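PDB 6XJ6: Pgp2 from Campylobacter jejuni subsp. jejuni, which probably trims peptidoglycan as an LD-carboxypeptidase of the YkuD family and directs the helical cell shape, binding peptidoglycan through a pocket on its accessory NTF2 domain. Local coordinates for residues A[166-170]-A[171-175]. Residues are numbered along the deposited sequence; the frame is centred on the assembly and turned at random.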
loop_
_atom_site.group_PDB
_atom_site.type_symbol
_atom_site.label_atom_id
_atom_site.label_comp_id
_atom_site.label_asym_id
_atom_site.label_seq_id
_atom_site.Cartn_x
_atom_site.Cartn_y
_atom_site.Cartn_z
ATOM N N ILE A 166 4.159 9.319 -9.401
ATOM C CA ILE A 166 3.445 9.554 -8.153
ATOM C C ILE A 166 4.473 9.554 -7.036
ATOM O O ILE A 166 5.172 8.557 -6.827
ATOM C CB ILE A 166 2.365 8.486 -7.919
ATOM C CG1 ILE A 166 1.413 8.431 -9.123
ATOM C CG2 ILE A 166 1.601 8.754 -6.636
ATOM C CD1 ILE A 166 0.824 9.761 -9.524
ATOM N N ARG A 167 4.596 10.682 -6.339
ATOM C CA ARG A 167 5.522 10.770 -5.223
ATOM C C ARG A 167 4.841 11.398 -4.021
ATOM O O ARG A 167 4.024 12.316 -4.156
ATOM C CB ARG A 167 6.754 11.582 -5.594
ATOM C CG ARG A 167 7.561 10.984 -6.738
ATOM C CD ARG A 167 8.200 9.646 -6.376
ATOM N NE ARG A 167 9.050 9.172 -7.466
ATOM C CZ ARG A 167 8.631 8.429 -8.487
ATOM N NH1 ARG A 167 7.367 8.032 -8.566
ATOM N NH2 ARG A 167 9.487 8.069 -9.435
ATOM N N ALA A 168 5.187 10.884 -2.846
ATOM C CA ALA A 168 4.697 11.454 -1.605
ATOM C C ALA A 168 5.290 12.839 -1.391
ATOM O O ALA A 168 6.387 13.159 -1.869
ATOM C CB ALA A 168 5.063 10.553 -0.432
ATOM N N LYS A 169 4.548 13.667 -0.661
ATOM C CA LYS A 169 4.966 15.018 -0.327
ATOM C C LYS A 169 5.056 15.144 1.187
ATOM O O LYS A 169 4.228 14.595 1.916
ATOM C CB LYS A 169 3.983 16.056 -0.894
ATOM C CG LYS A 169 3.771 15.947 -2.406
ATOM C CD LYS A 169 5.062 16.178 -3.186
ATOM C CE LYS A 169 4.972 15.641 -4.607
ATOM N NZ LYS A 169 6.289 15.714 -5.302
ATOM N N LYS A 170 6.073 15.872 1.650
ATOM C CA LYS A 170 6.320 15.976 3.084
ATOM C C LYS A 170 5.116 16.563 3.815
ATOM O O LYS A 170 4.732 16.074 4.885
ATOM C CB LYS A 170 7.580 16.814 3.315
ATOM C CG LYS A 170 7.911 17.105 4.758
ATOM C CD LYS A 170 9.205 17.918 4.849
ATOM C CE LYS A 170 9.543 18.365 6.278
ATOM N NZ LYS A 170 10.688 19.313 6.289
ATOM N N ASP A 171 4.495 17.597 3.244
ATOM C CA ASP A 171 3.354 18.223 3.903
ATOM C C ASP A 171 2.186 17.256 4.019
ATOM O O ASP A 171 1.445 17.283 5.007
ATOM C CB ASP A 171 2.920 19.468 3.136
ATOM C CG ASP A 171 1.773 20.196 3.811
ATOM O OD1 ASP A 171 2.033 20.931 4.788
ATOM O OD2 ASP A 171 0.612 20.022 3.371
ATOM N N GLN A 172 2.010 16.395 3.010
ATOM C CA GLN A 172 0.915 15.429 3.019
ATOM C C GLN A 172 1.161 14.318 4.036
ATOM O O GLN A 172 0.242 13.908 4.753
ATOM C CB GLN A 172 0.736 14.841 1.616
ATOM C CG GLN A 172 0.224 15.845 0.585
ATOM C CD GLN A 172 0.258 15.326 -0.854
ATOM O OE1 GLN A 172 0.744 14.226 -1.133
ATOM N NE2 GLN A 172 -0.260 16.128 -1.776
ATOM N N ILE A 173 2.389 13.801 4.103
ATOM C CA ILE A 173 2.692 12.784 5.103
ATOM C C ILE A 173 2.495 13.350 6.501
ATOM O O ILE A 173 1.912 12.701 7.375
ATOM C CB ILE A 173 4.112 12.232 4.890
ATOM C CG1 ILE A 173 4.156 11.434 3.586
ATOM C CG2 ILE A 173 4.561 11.405 6.095
ATOM C CD1 ILE A 173 5.482 10.796 3.299
ATOM N N ALA A 174 2.973 14.574 6.730
ATOM C CA ALA A 174 2.855 15.178 8.052
ATOM C C ALA A 174 1.399 15.413 8.431
ATOM O O ALA A 174 0.996 15.157 9.576
ATOM C CB ALA A 174 3.636 16.488 8.089
ATOM N N SER A 175 0.596 15.922 7.495
ATOM C CA SER A 175 -0.809 16.154 7.805
ATOM C C SER A 175 -1.536 14.839 8.058
ATOM O O SER A 175 -2.375 14.749 8.962
ATOM C CB SER A 175 -1.483 16.955 6.692
ATOM O OG SER A 175 -1.658 16.179 5.520
HETATM O O HOH W 1 1.249 12.445 -3.497
#
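K169 and I173 join in the first turn of helix 170-188, where I173 N donates to K169 O at 3.0 Å and nearly straight at the hydrogen (168°), approaching almost in line with the C=O bond. One residue later A174 N hydrogen-bonds to K170 O, also at 3.0 Å, coming in 21° off the plane of that carbonyl. K169 is the N-cap residue, and its carbonyl thus opens the i to i+4 pattern of the helix.

Among the side chains, K169 and Q172 run alongside each other in the same direction, K169 CG lying 3.7 Å from Q172 OE1. The lysine bends at chi2 (-62°); its CB and CG lie against the Q172 amide, and the rest of the chain turns off from it. A water donates both to Q172 OE1, at 3.0 Å, and to R167 O, tying the helix start back to the extended approach; Y250 OH also hydrogen-bonds to Q172 OE1.

The apolar contact is A168 CB on I173 CD1, 3.8 Å apart, both residues buried.

I173 and A168 pack on Y250 of strand 249-260, while K170 and A174 touch L10 of helix 6-13. In chain order, residues 166-169 lie between strand 156-161, in the mixed sheet of the catalytic domain, and helix 170-188.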